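Local coordinates for protein sugar kinase, pfkB family (Thermotoga maritima, PDB 2AJR) that probably phosphorylates a sugar or sugar phosphate, such as fructose 1-phosphate, at the expense of ATP, as a magnesium-binding member of the PfkB kinase family, at residues Met48-Ser62 with Ile81-Ile93. Sequence-based numbering, arbitrary orientation.
Sequences MSPGGKGINVSIALS and ILVEELRKISKLI. With ACT (acetate ion), chain D.
I55 and L82 meet tip to tip, CD1 of I55 standing 3.5 Å from CD2 of L82, where helix 53-62 packs beside helix 81-89. The two helices run nearly parallel, 19° between their directions and their axes 11.0 Å apart at closest approach, and aliphatic side chains fill the interval. L86 points its CD1 into the helix 53-62 face, passing obliquely over CG2 of I55 (3.9 Å) and CG1 of I59. I59 keeps CG1 beside its backbone N (chi1 -67°) and extends through chi2, which carries CD1 to within 3.7 Å of I89 CD1; these two side chains cross at about a right angle. Cutting I59 back to an alanine would remove CG1 and CD1, and the ends of L86 and I89 would probably lose the partner they share, opening a gap between the helices. Ahead of the helix, strand 48-51 crosses helix 81-89 almost perpendicularly, and P50 brings its ring carbon CG to 3.7 Å from E85 CB, the two side chains crossing at about a right angle. At the far end the S62 and S90 CB atoms lie 3.8 Å apart, while each hydroxyl is engaged within its own segment: S62 OG with I59 O, in the carbonyl plane on a lone pair, and S90 OG accepting from L92 N in an ST turn. With no hydrogen bond across it, this seam in the ribokinase-like fold is joined by van der Waals contact between mostly aliphatic groups.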
loop_
_atom_site.group_PDB
_atom_site.type_symbol
_atom_site.label_atom_id
_atom_site.label_comp_id
_atom_site.label_asym_id
_atom_site.label_seq_id
_atom_site.Cartn_x
_atom_site.Cartn_y
_atom_site.Cartn_z
HETATM N N MSE A 48 -5.066 -5.419 8.339
HETATM C CA MSE A 48 -5.706 -5.226 7.066
HETATM C C MSE A 48 -7.144 -5.670 7.130
HETATM O O MSE A 48 -7.445 -6.752 7.623
HETATM C CB MSE A 48 -4.947 -5.970 5.996
HETATM C CG MSE A 48 -5.206 -5.406 4.627
HETATM SE SE MSE A 48 -6.336 -6.563 3.561
HETATM C CE MSE A 48 -7.517 -7.559 4.875
ATOM N N SER A 49 -8.043 -4.830 6.637
ATOM C CA SER A 49 -9.454 -5.090 6.820
ATOM C C SER A 49 -10.291 -4.397 5.771
ATOM O O SER A 49 -9.876 -3.373 5.239
ATOM C CB SER A 49 -9.873 -4.584 8.195
ATOM O OG SER A 49 -9.646 -3.185 8.313
ATOM N N PRO A 50 -11.488 -4.934 5.490
ATOM C CA PRO A 50 -12.456 -4.251 4.661
ATOM C C PRO A 50 -12.851 -2.919 5.235
ATOM O O PRO A 50 -13.017 -2.806 6.440
ATOM C CB PRO A 50 -13.669 -5.173 4.691
ATOM C CG PRO A 50 -13.130 -6.475 5.000
ATOM C CD PRO A 50 -11.993 -6.233 5.938
ATOM N N GLY A 51 -13.011 -1.929 4.359
ATOM C CA GLY A 51 -13.345 -0.576 4.737
ATOM C C GLY A 51 -14.195 0.133 3.700
ATOM O O GLY A 51 -14.739 -0.490 2.791
ATOM N N GLY A 52 -14.297 1.450 3.834
ATOM C CA GLY A 52 -15.342 2.208 3.166
ATOM C C GLY A 52 -16.409 2.449 4.207
ATOM O O GLY A 52 -16.706 1.571 5.009
ATOM N N LYS A 53 -16.984 3.636 4.208
ATOM C CA LYS A 53 -17.832 4.046 5.325
ATOM C C LYS A 53 -19.035 3.118 5.564
ATOM O O LYS A 53 -19.292 2.730 6.699
ATOM C CB LYS A 53 -18.250 5.512 5.159
ATOM C CG LYS A 53 -17.027 6.454 5.257
ATOM C CD LYS A 53 -17.367 7.964 5.310
ATOM C CE LYS A 53 -16.612 8.655 6.455
ATOM N NZ LYS A 53 -17.193 8.267 7.836
ATOM N N GLY A 54 -19.738 2.734 4.507
ATOM C CA GLY A 54 -20.921 1.894 4.649
ATOM C C GLY A 54 -20.587 0.466 5.052
ATOM O O GLY A 54 -21.335 -0.192 5.788
ATOM N N ILE A 55 -19.454 -0.014 4.562
ATOM C CA ILE A 55 -18.961 -1.322 4.926
ATOM C C ILE A 55 -18.590 -1.368 6.408
ATOM O O ILE A 55 -18.880 -2.354 7.082
ATOM C CB ILE A 55 -17.788 -1.734 4.002
ATOM C CG1 ILE A 55 -18.368 -2.098 2.627
ATOM C CG2 ILE A 55 -16.997 -2.904 4.591
ATOM C CD1 ILE A 55 -17.394 -2.746 1.687
ATOM N N ASN A 56 -17.970 -0.296 6.908
ATOM C CA ASN A 56 -17.612 -0.214 8.327
ATOM C C ASN A 56 -18.900 -0.160 9.172
ATOM O O ASN A 56 -18.945 -0.708 10.277
ATOM C CB ASN A 56 -16.727 1.011 8.655
ATOM C CG ASN A 56 -15.315 0.967 8.025
ATOM O OD1 ASN A 56 -14.674 -0.079 7.889
ATOM N ND2 ASN A 56 -14.815 2.146 7.691
ATOM N N VAL A 57 -19.937 0.500 8.647
ATOM C CA VAL A 57 -21.237 0.543 9.333
ATOM C C VAL A 57 -21.829 -0.855 9.419
ATOM O O VAL A 57 -22.339 -1.228 10.465
ATOM C CB VAL A 57 -22.235 1.513 8.663
ATOM C CG1 VAL A 57 -23.642 1.329 9.221
ATOM C CG2 VAL A 57 -21.772 2.951 8.839
ATOM N N SER A 58 -21.733 -1.634 8.346
ATOM C CA SER A 58 -22.130 -3.038 8.394
ATOM C C SER A 58 -21.344 -3.828 9.432
ATOM O O SER A 58 -21.913 -4.607 10.191
ATOM C CB SER A 58 -21.972 -3.702 7.026
ATOM O OG SER A 58 -22.990 -3.278 6.127
ATOM N N ILE A 59 -20.031 -3.639 9.468
ATOM C CA ILE A 59 -19.205 -4.326 10.465
ATOM C C ILE A 59 -19.666 -3.890 11.867
ATOM O O ILE A 59 -19.970 -4.734 12.705
ATOM C CB ILE A 59 -17.682 -4.085 10.229
ATOM C CG1 ILE A 59 -17.252 -4.757 8.910
ATOM C CG2 ILE A 59 -16.838 -4.615 11.407
ATOM C CD1 ILE A 59 -15.961 -4.212 8.294
ATOM N N ALA A 60 -19.745 -2.581 12.095
ATOM C CA ALA A 60 -20.281 -2.016 13.343
ATOM C C ALA A 60 -21.647 -2.609 13.757
ATOM O O ALA A 60 -21.821 -3.067 14.888
ATOM C CB ALA A 60 -20.395 -0.510 13.224
ATOM N N LEU A 61 -22.616 -2.597 12.853
ATOM C CA LEU A 61 -23.922 -3.161 13.166
ATOM C C LEU A 61 -23.842 -4.657 13.536
ATOM O O LEU A 61 -24.555 -5.113 14.452
ATOM C CB LEU A 61 -24.909 -2.929 12.017
ATOM C CG LEU A 61 -25.340 -1.478 11.821
ATOM C CD1 LEU A 61 -26.178 -1.348 10.554
ATOM C CD2 LEU A 61 -26.099 -0.949 13.034
ATOM N N SER A 62 -22.968 -5.403 12.857
ATOM C CA SER A 62 -22.794 -6.829 13.149
ATOM C C SER A 62 -22.340 -7.072 14.590
ATOM O O SER A 62 -22.859 -7.953 15.242
ATOM C CB SER A 62 -21.827 -7.498 12.166
ATOM O OG SER A 62 -20.485 -7.276 12.542
ATOM N N ILE A 81 -10.525 -10.049 -2.228
ATOM C CA ILE A 81 -10.106 -10.045 -0.850
ATOM C C ILE A 81 -11.167 -9.368 0.010
ATOM O O ILE A 81 -11.543 -9.889 1.055
ATOM C CB ILE A 81 -8.770 -9.308 -0.661
ATOM C CG1 ILE A 81 -7.646 -10.024 -1.407
ATOM C CG2 ILE A 81 -8.415 -9.203 0.833
ATOM C CD1 ILE A 81 -6.382 -9.157 -1.516
ATOM N N LEU A 82 -11.657 -8.212 -0.425
ATOM C CA LEU A 82 -12.635 -7.458 0.383
ATOM C C LEU A 82 -13.861 -8.304 0.692
ATOM O O LEU A 82 -14.269 -8.402 1.848
ATOM C CB LEU A 82 -13.065 -6.161 -0.321
ATOM C CG LEU A 82 -13.862 -5.138 0.489
ATOM C CD1 LEU A 82 -13.304 -3.723 0.282
ATOM C CD2 LEU A 82 -15.333 -5.170 0.154
ATOM N N VAL A 83 -14.431 -8.938 -0.332
ATOM C CA VAL A 83 -15.694 -9.638 -0.170
ATOM C C VAL A 83 -15.492 -10.826 0.749
ATOM O O VAL A 83 -16.331 -11.101 1.616
ATOM C CB VAL A 83 -16.306 -10.079 -1.540
ATOM C CG1 VAL A 83 -17.510 -10.989 -1.345
ATOM C CG2 VAL A 83 -16.702 -8.859 -2.354
ATOM N N GLU A 84 -14.374 -11.520 0.578
ATOM C CA GLU A 84 -14.137 -12.734 1.335
ATOM C C GLU A 84 -13.854 -12.406 2.780
ATOM O O GLU A 84 -14.414 -13.019 3.676
ATOM C CB GLU A 84 -12.999 -13.541 0.728
ATOM C CG GLU A 84 -13.466 -14.304 -0.485
ATOM C CD GLU A 84 -12.444 -15.271 -1.044
ATOM O OE1 GLU A 84 -11.374 -15.484 -0.401
ATOM O OE2 GLU A 84 -12.736 -15.820 -2.139
ATOM N N GLU A 85 -13.001 -11.417 3.005
ATOM C CA GLU A 85 -12.722 -10.965 4.356
ATOM C C GLU A 85 -13.997 -10.509 5.018
ATOM O O GLU A 85 -14.244 -10.835 6.165
ATOM C CB GLU A 85 -11.670 -9.846 4.367
ATOM C CG GLU A 85 -10.244 -10.351 4.108
ATOM C CD GLU A 85 -9.852 -11.474 5.051
ATOM O OE1 GLU A 85 -10.102 -11.335 6.270
ATOM O OE2 GLU A 85 -9.329 -12.510 4.582
ATOM N N LEU A 86 -14.831 -9.799 4.272
ATOM C CA LEU A 86 -16.046 -9.238 4.832
ATOM C C LEU A 86 -16.973 -10.333 5.281
ATOM O O LEU A 86 -17.584 -10.242 6.329
ATOM C CB LEU A 86 -16.742 -8.346 3.795
ATOM C CG LEU A 86 -17.935 -7.501 4.222
ATOM C CD1 LEU A 86 -17.630 -6.620 5.444
ATOM C CD2 LEU A 86 -18.392 -6.669 3.049
ATOM N N ARG A 87 -17.070 -11.384 4.485
ATOM C CA ARG A 87 -17.966 -12.476 4.792
ATOM C C ARG A 87 -17.503 -13.238 6.010
ATOM O O ARG A 87 -18.326 -13.789 6.737
ATOM C CB ARG A 87 -18.077 -13.415 3.601
ATOM C CG ARG A 87 -18.942 -12.872 2.472
ATOM C CD ARG A 87 -19.793 -13.979 1.868
ATOM N NE ARG A 87 -20.427 -13.564 0.619
ATOM C CZ ARG A 87 -19.821 -13.523 -0.568
ATOM N NH1 ARG A 87 -18.538 -13.857 -0.696
ATOM N NH2 ARG A 87 -20.501 -13.132 -1.640
ATOM N N LYS A 88 -16.190 -13.277 6.232
ATOM C CA LYS A 88 -15.635 -13.944 7.412
ATOM C C LYS A 88 -15.929 -13.186 8.700
ATOM O O LYS A 88 -15.876 -13.783 9.773
ATOM C CB LYS A 88 -14.119 -14.103 7.304
ATOM C CG LYS A 88 -13.629 -15.107 6.264
ATOM C CD LYS A 88 -12.138 -14.869 6.007
ATOM C CE LYS A 88 -11.599 -15.751 4.931
ATOM N NZ LYS A 88 -10.119 -15.649 4.921
ATOM N N ILE A 89 -16.192 -11.878 8.614
ATOM C CA ILE A 89 -16.415 -11.088 9.828
ATOM C C ILE A 89 -17.709 -11.488 10.536
ATOM O O ILE A 89 -17.723 -11.559 11.758
ATOM C CB ILE A 89 -16.417 -9.583 9.562
ATOM C CG1 ILE A 89 -15.041 -9.144 9.072
ATOM C CG2 ILE A 89 -16.786 -8.799 10.833
ATOM C CD1 ILE A 89 -14.883 -7.670 8.914
ATOM N N SER A 90 -18.779 -11.763 9.785
ATOM C CA SER A 90 -20.067 -12.138 10.389
ATOM C C SER A 90 -21.091 -12.724 9.415
ATOM O O SER A 90 -21.280 -12.218 8.312
ATOM C CB SER A 90 -20.700 -10.916 11.059
ATOM O OG SER A 90 -21.867 -11.275 11.776
ATOM N N LYS A 91 -21.793 -13.765 9.857
ATOM C CA LYS A 91 -22.957 -14.289 9.134
ATOM C C LYS A 91 -24.055 -13.210 8.972
ATOM O O LYS A 91 -24.944 -13.320 8.126
ATOM C CB LYS A 91 -23.529 -15.525 9.857
ATOM N N LEU A 92 -23.994 -12.169 9.793
ATOM C CA LEU A 92 -25.006 -11.125 9.780
ATOM C C LEU A 92 -24.936 -10.169 8.582
ATOM O O LEU A 92 -25.917 -9.478 8.293
ATOM C CB LEU A 92 -24.943 -10.345 11.097
ATOM C CG LEU A 92 -25.237 -11.168 12.357
ATOM C CD1 LEU A 92 -25.524 -10.242 13.513
ATOM C CD2 LEU A 92 -26.421 -12.101 12.137
ATOM N N ILE A 93 -23.795 -10.133 7.890
ATOM C CA ILE A 93 -23.623 -9.272 6.726
ATOM C C ILE A 93 -23.828 -10.100 5.480
ATOM O O ILE A 93 -23.176 -11.119 5.323
ATOM C CB ILE A 93 -22.219 -8.670 6.668
ATOM C CG1 ILE A 93 -21.881 -7.979 7.984
ATOM C CG2 ILE A 93 -22.105 -7.649 5.525
ATOM C CD1 ILE A 93 -20.460 -7.518 8.057
HETATM C C ACT D . -12.160 4.277 4.979
HETATM O O ACT D . -11.095 4.236 4.233
HETATM O OXT ACT D . -12.281 3.437 5.932
HETATM C CH3 ACT D . -13.285 5.242 4.735
#